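Local coordinates for protein 2-oxoglutarate carboxylase small subunit (Hydrogenobacter thermophilus, PDB 7KCT) that belongs to the biotin carboxylase family of ATP-grasp proteins and binds adenosine-5'-diphosphate, a magnesium ion and bicarbonate, at residues 218-223 against 230-235; 280-285 against 295-300; 366-371 against 416-421. All blocks are in the same frame, centred on the assembly; numbering follows the deposited sequence.

In the fold
Interactions 1 and 2 are two hairpins of one antiparallel sheet in the ATP-grasp domain, their centres about 10 Å apart. Strands 215-223 and 278-286 lie next to each other in the middle, and backbone bonds such as Phe219 N to Met282 O (2.9 Å) knit the hairpins together. Interaction 2 carries Glu283 and Glu296 of the magnesium site and touches both adenosine-5'-diphosphate molecules. Interaction 1 lies beside that site, with the side chain of Glu218 about 6 Å from the magnesium ion. Interaction 3 belongs to the C-terminal domain of the biotin carboxylase family and meets the second subunit; its nearest atoms are about 19 Å from interaction 1 and 20 Å from interaction 2.

Interaction 1 (218-223 against 230-235); sequences EFQVLG and IHLGER
In the beta hairpin of strands 215-223 and 229-236, part of the ATP-grasp domain, Glu218 and Arg235 form an antiparallel hydrogen-bonded pair whose side chains also join on the same face of the sheet. Arg235 NE donates to Glu218 OE2 at 2.8 Å, meeting the anti side of a carboxylate that stands almost perpendicular (87°) to the guanidinium; NH2 adds a weak bond to the same oxygen. At its far end the guanidinium takes hold of Gln220 OE1 with both terminal nitrogens, NH1 at 2.9 Å on a lone pair and NH2 at 3.2 Å from above the amide plane. A bend at chi3 of Arg235 (-84°) brings the group back over the neighbouring strand. The other end of the amide is fixed too, as Gln220 NE2 donates to Val221 O (3.0 Å).

Beneath this side-chain network the register slips by one residue at a beta bulge. Gln220 O accepts from Leu232 N, whereas Gln220 N donates to Gly233 O (3.1 Å); Gly233 passes through with positive phi (70°). On the other face, CB of Glu234 sits over the centre of the Phe219 ring in a CH-pi contact, 3.8 Å from the centroid, while its carboxylate reaches Ser252 and Arg260.

Arg235 also bonds to Gln302 and Thr308. With Glu218 and Gln220 bonded along its edge, the guanidinium is probably held against rotation. Glu218 OE2 is held by Arg235 and OE1 by a salt bridge with Lys245, which together fix the Glu218 carboxylate close to the nucleotide.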
loop_
_atom_site.group_PDB
_atom_site.type_symbol
_atom_site.label_atom_id
_atom_site.label_comp_id
_atom_site.label_asym_id
_atom_site.label_seq_id
_atom_site.Cartn_x
_atom_site.Cartn_y
_atom_site.Cartn_z
ATOM N N GLU A 218 -7.775 -10.166 -20.626
ATOM C CA GLU A 218 -7.929 -8.826 -21.192
ATOM C C GLU A 218 -6.594 -8.108 -21.213
ATOM O O GLU A 218 -5.765 -8.288 -20.314
ATOM C CB GLU A 218 -8.981 -8.007 -20.414
ATOM C CG GLU A 218 -8.551 -7.714 -19.015
ATOM C CD GLU A 218 -9.610 -6.991 -18.240
ATOM O OE1 GLU A 218 -10.771 -6.997 -18.697
ATOM O OE2 GLU A 218 -9.279 -6.435 -17.159
ATOM N N PHE A 219 -6.358 -7.356 -22.292
ATOM C CA PHE A 219 -5.108 -6.647 -22.518
ATOM C C PHE A 219 -5.300 -5.145 -22.332
ATOM O O PHE A 219 -6.212 -4.550 -22.900
ATOM C CB PHE A 219 -4.559 -6.882 -23.941
ATOM C CG PHE A 219 -3.765 -8.135 -24.076
ATOM C CD1 PHE A 219 -4.390 -9.346 -24.257
ATOM C CD2 PHE A 219 -2.409 -8.108 -23.991
ATOM C CE1 PHE A 219 -3.655 -10.511 -24.362
ATOM C CE2 PHE A 219 -1.678 -9.290 -24.091
ATOM C CZ PHE A 219 -2.322 -10.475 -24.275
ATOM N N GLN A 220 -4.366 -4.542 -21.623
ATOM C CA GLN A 220 -4.361 -3.126 -21.326
ATOM C C GLN A 220 -3.533 -2.415 -22.382
ATOM O O GLN A 220 -2.378 -2.800 -22.628
ATOM C CB GLN A 220 -3.740 -2.915 -19.950
ATOM C CG GLN A 220 -3.594 -1.489 -19.507
ATOM C CD GLN A 220 -4.914 -0.841 -19.218
ATOM O OE1 GLN A 220 -5.609 -1.206 -18.260
ATOM N NE2 GLN A 220 -5.275 0.140 -20.039
ATOM N N VAL A 221 -4.117 -1.409 -23.028
ATOM C CA VAL A 221 -3.323 -0.573 -23.927
ATOM C C VAL A 221 -3.287 0.849 -23.382
ATOM O O VAL A 221 -4.185 1.273 -22.647
ATOM C CB VAL A 221 -3.829 -0.584 -25.385
ATOM C CG1 VAL A 221 -3.955 -2.022 -25.925
ATOM C CG2 VAL A 221 -5.133 0.147 -25.515
ATOM N N LEU A 222 -2.220 1.566 -23.735
ATOM C CA LEU A 222 -1.995 2.968 -23.382
ATOM C C LEU A 222 -1.321 3.657 -24.573
ATOM O O LEU A 222 -0.273 3.188 -25.022
ATOM C CB LEU A 222 -1.120 3.052 -22.130
ATOM C CG LEU A 222 -0.911 4.425 -21.501
ATOM C CD1 LEU A 222 -2.215 4.961 -20.975
ATOM C CD2 LEU A 222 0.101 4.360 -20.362
ATOM N N GLY A 223 -1.932 4.720 -25.108
ATOM C CA GLY A 223 -1.356 5.457 -26.227
ATOM C C GLY A 223 -1.363 6.957 -25.985
ATOM O O GLY A 223 -2.225 7.485 -25.284
ATOM N N ILE A 230 1.481 1.408 -26.576
ATOM C CA ILE A 230 2.075 0.224 -25.967
ATOM C C ILE A 230 0.967 -0.599 -25.311
ATOM O O ILE A 230 -0.160 -0.133 -25.101
ATOM C CB ILE A 230 3.173 0.560 -24.940
ATOM C CG1 ILE A 230 2.610 1.364 -23.769
ATOM C CG2 ILE A 230 4.352 1.331 -25.577
ATOM C CD1 ILE A 230 3.638 1.637 -22.676
ATOM N N HIS A 231 1.289 -1.850 -24.998
ATOM C CA HIS A 231 0.423 -2.682 -24.180
ATOM C C HIS A 231 1.088 -2.880 -22.823
ATOM O O HIS A 231 2.312 -2.753 -22.676
ATOM C CB HIS A 231 0.096 -4.039 -24.853
ATOM C CG HIS A 231 1.240 -4.991 -24.896
ATOM N ND1 HIS A 231 1.639 -5.710 -23.793
ATOM C CD2 HIS A 231 2.024 -5.412 -25.923
ATOM C CE1 HIS A 231 2.669 -6.470 -24.109
ATOM N NE2 HIS A 231 2.906 -6.329 -25.404
ATOM N N LEU A 232 0.262 -3.099 -21.811
ATOM C CA LEU A 232 0.756 -3.360 -20.470
ATOM C C LEU A 232 0.366 -4.769 -20.059
ATOM O O LEU A 232 0.004 -5.026 -18.919
ATOM C CB LEU A 232 0.249 -2.309 -19.475
ATOM C CG LEU A 232 0.716 -0.875 -19.782
ATOM C CD1 LEU A 232 0.061 0.143 -18.817
ATOM C CD2 LEU A 232 2.268 -0.788 -19.727
ATOM N N GLY A 233 0.463 -5.716 -20.998
ATOM C CA GLY A 233 0.205 -7.072 -20.637
ATOM C C GLY A 233 -1.263 -7.284 -20.351
ATOM O O GLY A 233 -2.125 -6.459 -20.647
ATOM N N GLU A 234 -1.543 -8.450 -19.784
ATOM C CA GLU A 234 -2.909 -8.902 -19.646
ATOM C C GLU A 234 -3.274 -9.158 -18.185
ATOM O O GLU A 234 -2.437 -9.154 -17.285
ATOM C CB GLU A 234 -3.138 -10.158 -20.506
ATOM C CG GLU A 234 -2.787 -11.482 -19.897
ATOM C CD GLU A 234 -1.326 -11.689 -19.678
ATOM O OE1 GLU A 234 -1.014 -12.778 -19.168
ATOM O OE2 GLU A 234 -0.492 -10.800 -19.979
ATOM N N ARG A 235 -4.569 -9.317 -17.979
ATOM C CA ARG A 235 -5.136 -9.683 -16.695
ATOM C C ARG A 235 -6.123 -10.809 -16.921
ATOM O O ARG A 235 -6.843 -10.829 -17.923
ATOM C CB ARG A 235 -5.864 -8.510 -16.062
ATOM C CG ARG A 235 -5.043 -7.230 -15.992
ATOM C CD ARG A 235 -5.929 -6.124 -15.359
ATOM N NE ARG A 235 -6.831 -5.435 -16.295
ATOM C CZ ARG A 235 -6.571 -4.276 -16.919
ATOM N NH1 ARG A 235 -5.420 -3.647 -16.756
ATOM N NH2 ARG A 235 -7.502 -3.726 -17.691
#

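Interaction 2 (280-285 against 295-300); sequences GTMEFI and IEMNTR. With MG (magnesium ion), chain E; ADP (adenosine-5'-diphosphate), chain C; ADP (adenosine-5'-diphosphate), chain D.
Glu283 and Glu296, whose backbones form an antiparallel hydrogen-bonded pair on neighbouring strands, lie side by side and each give one carboxylate oxygen to the same magnesium ion. Glu283 OE2 binds it at 2.2 Å and Glu296 OE2 at 2.1 Å; sharing the metal accounts for the 2.6 Å separation of these two oxygens. Two oxygens of an adenosine-5'-diphosphate, O2B and O1A, and two waters complete a set of six ligands. Glu283, with CG beside its backbone N (chi1 -56°) and its chain extended beyond, carries its end across to the partner strand. Its second oxygen, OE1, is held by a salt bridge with Lys245 and a hydrogen bond from Gln302. One of the metal-bound waters donates to Asn298 OD1 at 2.7 Å, so that Asn298 serves the second shell. Thr281 OG1 is hydrogen-bonded to another water, 2.9 Å from its oxygen.

In the backbone, Thr281 and Asn298 exchange N-H to O bonds in both directions, and Glu283 N donates to Glu296 O. Glu283 O then faces two residues in a classic beta bulge, accepting from Ile295 N at 2.9 Å and only weakly from Glu296 N. Past the strand end, Arg300 approaches the terminal phosphate of the second adenosine-5'-diphosphate with its guanidinium edge: NH1 donates to O1B and NH2 to O3B, both at 2.9 Å. Ile285 and Ile295 pack on each other, CG1 to CG2 at 3.7 Å, and offer apolar surface to the first nucleotide.

The hairpin thus supplies both metal carboxylates, and the loop after it a cation for a second diphosphate. The magnesium ion and Lys245 probably balance much of the negative charge gathered where the glutamates meet the first diphosphate.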
loop_
_atom_site.group_PDB
_atom_site.type_symbol
_atom_site.label_atom_id
_atom_site.label_comp_id
_atom_site.label_asym_id
_atom_site.label_seq_id
_atom_site.Cartn_x
_atom_site.Cartn_y
_atom_site.Cartn_z
ATOM N N GLY A 280 -7.260 2.094 -22.605
ATOM C CA GLY A 280 -8.371 1.294 -23.083
ATOM C C GLY A 280 -8.012 -0.158 -22.885
ATOM O O GLY A 280 -6.861 -0.494 -22.629
ATOM N N THR A 281 -9.016 -1.015 -22.962
ATOM C CA THR A 281 -8.825 -2.435 -22.731
ATOM C C THR A 281 -9.510 -3.234 -23.824
ATOM O O THR A 281 -10.652 -2.936 -24.163
ATOM C CB THR A 281 -9.402 -2.850 -21.352
ATOM O OG1 THR A 281 -8.574 -2.292 -20.324
ATOM C CG2 THR A 281 -9.472 -4.380 -21.249
ATOM N N MET A 282 -8.849 -4.287 -24.317
ATOM C CA MET A 282 -9.443 -5.253 -25.248
ATOM C C MET A 282 -9.691 -6.570 -24.529
ATOM O O MET A 282 -8.767 -7.128 -23.944
ATOM C CB MET A 282 -8.537 -5.436 -26.446
ATOM C CG MET A 282 -8.401 -4.121 -27.176
ATOM S SD MET A 282 -7.863 -4.678 -28.732
ATOM C CE MET A 282 -6.819 -3.334 -29.272
ATOM N N GLU A 283 -10.951 -7.024 -24.505
ATOM C CA GLU A 283 -11.289 -8.208 -23.739
ATOM C C GLU A 283 -11.407 -9.384 -24.707
ATOM O O GLU A 283 -11.988 -9.235 -25.796
ATOM C CB GLU A 283 -12.590 -7.994 -22.969
ATOM C CG GLU A 283 -12.541 -6.747 -22.035
ATOM C CD GLU A 283 -13.704 -6.653 -21.036
ATOM O OE1 GLU A 283 -13.452 -6.249 -19.883
ATOM O OE2 GLU A 283 -14.883 -6.912 -21.393
ATOM N N PHE A 284 -10.814 -10.525 -24.307
ATOM C CA PHE A 284 -10.782 -11.806 -25.019
ATOM C C PHE A 284 -11.400 -12.906 -24.155
ATOM O O PHE A 284 -11.335 -12.850 -22.928
ATOM C CB PHE A 284 -9.356 -12.229 -25.305
ATOM C CG PHE A 284 -8.638 -11.328 -26.208
ATOM C CD1 PHE A 284 -8.108 -10.139 -25.737
ATOM C CD2 PHE A 284 -8.489 -11.656 -27.551
ATOM C CE1 PHE A 284 -7.432 -9.328 -26.579
ATOM C CE2 PHE A 284 -7.818 -10.840 -28.409
ATOM C CZ PHE A 284 -7.295 -9.672 -27.929
ATOM N N ILE A 285 -11.992 -13.905 -24.798
ATOM C CA ILE A 285 -12.334 -15.199 -24.205
ATOM C C ILE A 285 -11.268 -16.195 -24.653
ATOM O O ILE A 285 -10.898 -16.231 -25.831
ATOM C CB ILE A 285 -13.726 -15.659 -24.659
ATOM C CG1 ILE A 285 -14.851 -14.812 -24.081
ATOM C CG2 ILE A 285 -13.964 -17.123 -24.280
ATOM C CD1 ILE A 285 -14.928 -14.873 -22.583
ATOM N N ILE A 295 -13.711 -10.254 -27.825
ATOM C CA ILE A 295 -15.140 -10.078 -27.650
ATOM C C ILE A 295 -15.596 -8.628 -27.494
ATOM O O ILE A 295 -16.760 -8.316 -27.797
ATOM C CB ILE A 295 -15.657 -10.901 -26.446
ATOM C CG1 ILE A 295 -14.873 -10.551 -25.166
ATOM C CG2 ILE A 295 -15.601 -12.439 -26.791
ATOM C CD1 ILE A 295 -15.575 -11.013 -23.824
ATOM N N GLU A 296 -14.752 -7.739 -26.969
ATOM C CA GLU A 296 -15.232 -6.365 -26.782
ATOM C C GLU A 296 -14.063 -5.502 -26.359
ATOM O O GLU A 296 -13.055 -5.999 -25.866
ATOM C CB GLU A 296 -16.387 -6.238 -25.763
ATOM C CG GLU A 296 -15.982 -6.102 -24.293
ATOM C CD GLU A 296 -17.036 -5.404 -23.407
ATOM O OE1 GLU A 296 -18.072 -4.919 -23.920
ATOM O OE2 GLU A 296 -16.815 -5.354 -22.174
ATOM N N MET A 297 -14.202 -4.197 -26.576
ATOM C CA MET A 297 -13.192 -3.236 -26.154
ATOM C C MET A 297 -13.867 -2.289 -25.171
ATOM O O MET A 297 -15.032 -1.947 -25.353
ATOM C CB MET A 297 -12.626 -2.427 -27.322
ATOM C CG MET A 297 -11.530 -1.471 -26.879
ATOM S SD MET A 297 -10.613 -0.595 -28.177
ATOM C CE MET A 297 -9.145 -0.157 -27.203
ATOM N N ASN A 298 -13.168 -1.881 -24.117
ATOM C CA ASN A 298 -13.683 -0.877 -23.186
ATOM C C ASN A 298 -12.813 0.358 -23.402
ATOM O O ASN A 298 -11.604 0.289 -23.188
ATOM C CB ASN A 298 -13.608 -1.331 -21.723
ATOM C CG ASN A 298 -14.682 -2.351 -21.349
ATOM O OD1 ASN A 298 -14.462 -3.208 -20.493
ATOM N ND2 ASN A 298 -15.858 -2.215 -21.927
ATOM N N THR A 299 -13.410 1.451 -23.857
ATOM C CA THR A 299 -12.648 2.640 -24.235
ATOM C C THR A 299 -12.569 3.619 -23.054
ATOM O O THR A 299 -13.085 4.741 -23.102
ATOM C CB THR A 299 -13.281 3.309 -25.454
ATOM O OG1 THR A 299 -14.634 3.649 -25.153
ATOM C CG2 THR A 299 -13.265 2.369 -26.651
ATOM N N ARG A 300 -11.942 3.149 -21.976
ATOM C CA ARG A 300 -11.920 3.854 -20.692
ATOM C C ARG A 300 -10.998 3.089 -19.751
ATOM O O ARG A 300 -10.561 1.970 -20.045
ATOM C CB ARG A 300 -13.327 3.976 -20.111
ATOM C CG ARG A 300 -14.100 2.626 -20.025
ATOM C CD ARG A 300 -15.172 2.619 -18.949
ATOM N NE ARG A 300 -15.938 1.371 -18.850
ATOM C CZ ARG A 300 -15.593 0.305 -18.122
ATOM N NH1 ARG A 300 -14.463 0.296 -17.402
ATOM N NH2 ARG A 300 -16.402 -0.762 -18.111
HETATM MG MG MG E . -16.935 -6.763 -20.674
HETATM P PB ADP C . -20.059 -6.790 -20.820
HETATM O O1B ADP C . -21.322 -6.756 -20.033
HETATM O O2B ADP C . -18.670 -7.008 -20.279
HETATM O O3B ADP C . -20.044 -5.869 -22.025
HETATM P PA ADP C . -18.874 -8.848 -22.324
HETATM O O1A ADP C . -17.462 -8.560 -21.960
HETATM O O2A ADP C . -19.148 -9.298 -23.750
HETATM O O3A ADP C . -20.248 -8.336 -21.775
HETATM O "O5'" ADP C . -18.871 -10.598 -21.647
HETATM C "C5'" ADP C . -19.454 -10.714 -20.298
HETATM C "C4'" ADP C . -18.844 -11.947 -19.760
HETATM O "O4'" ADP C . -19.647 -12.998 -20.346
HETATM C "C3'" ADP C . -17.443 -12.144 -20.204
HETATM O "O3'" ADP C . -16.528 -11.717 -19.187
HETATM C "C2'" ADP C . -17.424 -13.671 -20.203
HETATM O "O2'" ADP C . -17.437 -14.225 -18.832
HETATM C "C1'" ADP C . -18.772 -14.049 -20.747
HETATM N N9 ADP C . -18.745 -14.186 -22.224
HETATM C C8 ADP C . -18.821 -13.197 -23.214
HETATM N N7 ADP C . -18.793 -13.744 -24.457
HETATM C C5 ADP C . -18.660 -15.118 -24.247
HETATM C C6 ADP C . -18.571 -16.219 -25.136
HETATM N N6 ADP C . -18.591 -16.009 -26.479
HETATM N N1 ADP C . -18.415 -17.485 -24.673
HETATM C C2 ADP C . -18.418 -17.594 -23.322
HETATM N N3 ADP C . -18.506 -16.655 -22.364
HETATM C C4 ADP C . -18.632 -15.402 -22.871
HETATM P PB ADP D . -14.818 -2.967 -15.453
HETATM O O1B ADP D . -14.180 -1.608 -15.232
HETATM O O2B ADP D . -13.990 -4.231 -15.517
HETATM O O3B ADP D . -16.014 -2.974 -16.352
HETATM P PA ADP D . -17.304 -3.322 -13.949
HETATM O O1A ADP D . -18.042 -3.331 -12.654
HETATM O O2A ADP D . -17.859 -3.913 -15.233
HETATM O O3A ADP D . -15.722 -3.430 -13.903
HETATM O "O5'" ADP D . -17.658 -1.439 -14.417
HETATM C "C5'" ADP D . -17.926 -0.614 -13.206
HETATM C "C4'" ADP D . -19.073 0.281 -13.336
HETATM O "O4'" ADP D . -19.385 0.687 -14.651
HETATM C "C3'" ADP D . -20.286 -0.645 -12.748
HETATM O "O3'" ADP D . -21.101 0.133 -12.050
HETATM C "C2'" ADP D . -20.841 -1.117 -14.149
HETATM O "O2'" ADP D . -22.177 -1.310 -14.130
HETATM C "C1'" ADP D . -20.636 0.238 -14.892
HETATM N N9 ADP D . -20.514 0.116 -16.403
HETATM C C8 ADP D . -19.666 -0.722 -17.168
HETATM N N7 ADP D . -19.841 -0.580 -18.509
HETATM C C5 ADP D . -20.797 0.407 -18.617
HETATM C C6 ADP D . -21.394 0.987 -19.753
HETATM N N6 ADP D . -21.026 0.589 -21.022
HETATM N N1 ADP D . -22.348 1.964 -19.608
HETATM C C2 ADP D . -22.669 2.278 -18.296
HETATM N N3 ADP D . -22.188 1.809 -17.116
HETATM C C4 ADP D . -21.229 0.859 -17.325
HETATM O O HOH W 1 -8.655 0.520 -19.864
HETATM O O HOH W 2 -16.252 -4.909 -19.351
HETATM O O HOH W 3 -16.556 -7.766 -19.071
#

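Interaction 3 (366-371 against 416-421); sequences YYVPGG and ETYEIS
Tyr366 and Tyr418 dominate this small antiparallel junction in the C-terminal domain of the biotin carboxylase family, where strand 366-367 pairs with 419-420. Their rings form an offset edge-to-face pair, the edge of Tyr418 turned toward the face of Tyr366, with planes 65° apart and centroids separated by 5.9 Å. The phenols meet: Tyr418 OH donates to Tyr366 OH at 2.9 Å, and the latter is also hydrogen-bonded to His378 ND1 of the same chain. Tyr366 CG lies opposite its backbone N (chi1 -166°), which lays the ring alongside the Ile420 side chain; Ile420 CG1 lies 3.9 Å from Tyr366 CD1.

While its edge faces Tyr366, one face of the Tyr418 ring is covered by Pro369, whose CD sits 3.6 Å from the ring centroid in a CH-pi contact displaced toward CG and CD2. The proline fits between this ring and Thr417, its CB 3.3 Å from Thr417 OG1. On the opposite face of the two-stranded pairing, the Tyr367 ring presents its edge to Thr417 O, with CD2 3.4 Å away, while its CB packs against CB of Glu419. Two backbone bonds, Tyr367 N to Glu419 O (2.9 Å) and Glu419 N to Tyr367 O (3.2 Å), hold these shapes in register.

Strand 419-420 closely follows helix 404-417 in the chain. Helix 427-435 packs on Tyr418 and Ile420 through Ile427, and strand 374-378 meets Val368 and Tyr418 through Val376. Arg49 of the second subunit forms a salt bridge with Glu419, its Arg28 a hydrogen bond with Thr417 OG1, and His378 O of that subunit accepts from Tyr367 OH.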
loop_
_atom_site.group_PDB
_atom_site.type_symbol
_atom_site.label_atom_id
_atom_site.label_comp_id
_atom_site.label_asym_id
_atom_site.label_seq_id
_atom_site.Cartn_x
_atom_site.Cartn_y
_atom_site.Cartn_z
ATOM N N TYR A 366 -14.887 -0.407 11.004
ATOM C CA TYR A 366 -14.147 -0.298 9.747
ATOM C C TYR A 366 -12.660 -0.211 10.063
ATOM O O TYR A 366 -12.214 0.748 10.701
ATOM C CB TYR A 366 -14.603 0.922 8.950
ATOM C CG TYR A 366 -14.141 0.923 7.536
ATOM C CD1 TYR A 366 -14.677 0.031 6.608
ATOM C CD2 TYR A 366 -13.144 1.767 7.122
ATOM C CE1 TYR A 366 -14.263 0.029 5.292
ATOM C CE2 TYR A 366 -12.689 1.753 5.810
ATOM C CZ TYR A 366 -13.242 0.868 4.901
ATOM O OH TYR A 366 -12.802 0.861 3.595
ATOM N N TYR A 367 -11.906 -1.208 9.643
ATOM C CA TYR A 367 -10.460 -1.168 9.803
ATOM C C TYR A 367 -9.840 -1.615 8.496
ATOM O O TYR A 367 -10.123 -2.722 8.032
ATOM C CB TYR A 367 -9.965 -2.059 10.933
ATOM C CG TYR A 367 -8.446 -2.204 10.908
ATOM C CD1 TYR A 367 -7.616 -1.229 11.467
ATOM C CD2 TYR A 367 -7.838 -3.312 10.298
ATOM C CE1 TYR A 367 -6.204 -1.382 11.455
ATOM C CE2 TYR A 367 -6.482 -3.458 10.256
ATOM C CZ TYR A 367 -5.662 -2.481 10.811
ATOM O OH TYR A 367 -4.305 -2.695 10.775
ATOM N N VAL A 368 -8.981 -0.773 7.926
ATOM C CA VAL A 368 -8.311 -1.021 6.655
ATOM C C VAL A 368 -6.949 -1.688 6.877
ATOM O O VAL A 368 -6.089 -1.113 7.557
ATOM C CB VAL A 368 -8.146 0.315 5.907
ATOM C CG1 VAL A 368 -7.453 0.118 4.599
ATOM C CG2 VAL A 368 -9.479 0.948 5.669
ATOM N N PRO A 369 -6.663 -2.833 6.277
ATOM C CA PRO A 369 -5.328 -3.420 6.450
ATOM C C PRO A 369 -4.267 -2.661 5.663
ATOM O O PRO A 369 -4.547 -1.999 4.669
ATOM C CB PRO A 369 -5.501 -4.845 5.924
ATOM C CG PRO A 369 -6.490 -4.674 4.821
ATOM C CD PRO A 369 -7.472 -3.613 5.316
ATOM N N GLY A 370 -3.027 -2.762 6.133
ATOM C CA GLY A 370 -1.893 -2.195 5.425
ATOM C C GLY A 370 -0.662 -3.053 5.659
ATOM O O GLY A 370 -0.590 -3.824 6.618
ATOM N N GLY A 371 0.288 -2.947 4.738
ATOM C CA GLY A 371 1.564 -3.595 4.920
ATOM C C GLY A 371 2.365 -3.671 3.630
ATOM O O GLY A 371 2.022 -3.083 2.590
ATOM N N GLU A 416 -8.478 -11.416 5.791
ATOM C CA GLU A 416 -8.817 -11.859 7.145
ATOM C C GLU A 416 -8.689 -10.733 8.153
ATOM O O GLU A 416 -9.285 -10.810 9.226
ATOM C CB GLU A 416 -7.925 -13.035 7.507
ATOM C CG GLU A 416 -8.390 -14.373 6.928
ATOM C CD GLU A 416 -7.284 -15.429 7.023
ATOM O OE1 GLU A 416 -6.130 -15.071 7.320
ATOM O OE2 GLU A 416 -7.543 -16.606 6.730
ATOM N N THR A 417 -7.953 -9.682 7.842
ATOM C CA THR A 417 -7.826 -8.574 8.788
ATOM C C THR A 417 -8.646 -7.341 8.412
ATOM O O THR A 417 -8.670 -6.378 9.174
ATOM C CB THR A 417 -6.356 -8.185 8.959
ATOM O OG1 THR A 417 -5.855 -7.582 7.766
ATOM C CG2 THR A 417 -5.528 -9.390 9.305
ATOM N N TYR A 418 -9.366 -7.376 7.295
ATOM C CA TYR A 418 -10.188 -6.261 6.860
ATOM C C TYR A 418 -11.532 -6.345 7.579
ATOM O O TYR A 418 -12.382 -7.174 7.225
ATOM C CB TYR A 418 -10.358 -6.305 5.342
ATOM C CG TYR A 418 -10.630 -4.971 4.651
ATOM C CD1 TYR A 418 -11.327 -3.948 5.270
ATOM C CD2 TYR A 418 -10.154 -4.747 3.361
ATOM C CE1 TYR A 418 -11.549 -2.735 4.621
ATOM C CE2 TYR A 418 -10.407 -3.568 2.686
ATOM C CZ TYR A 418 -11.099 -2.556 3.312
ATOM O OH TYR A 418 -11.303 -1.367 2.615
ATOM N N GLU A 419 -11.748 -5.458 8.553
ATOM C CA GLU A 419 -12.968 -5.477 9.365
ATOM C C GLU A 419 -13.978 -4.487 8.790
ATOM O O GLU A 419 -13.670 -3.289 8.678
ATOM C CB GLU A 419 -12.696 -5.123 10.833
ATOM C CG GLU A 419 -14.010 -5.236 11.689
ATOM C CD GLU A 419 -13.805 -5.142 13.177
ATOM O OE1 GLU A 419 -14.700 -5.590 13.945
ATOM O OE2 GLU A 419 -12.784 -4.583 13.572
ATOM N N ILE A 420 -15.188 -4.979 8.467
ATOM C CA ILE A 420 -16.325 -4.157 8.023
ATOM C C ILE A 420 -17.571 -4.731 8.686
ATOM O O ILE A 420 -17.891 -5.906 8.475
ATOM C CB ILE A 420 -16.537 -4.146 6.492
ATOM C CG1 ILE A 420 -15.246 -3.715 5.777
ATOM C CG2 ILE A 420 -17.650 -3.168 6.055
ATOM C CD1 ILE A 420 -15.235 -3.668 4.266
ATOM N N SER A 421 -18.230 -3.948 9.534
ATOM C CA SER A 421 -19.518 -4.383 10.053
ATOM C C SER A 421 -20.577 -3.361 9.668
ATOM O O SER A 421 -20.306 -2.191 9.347
ATOM C CB SER A 421 -19.522 -4.586 11.592
ATOM O OG SER A 421 -19.560 -3.337 12.205
#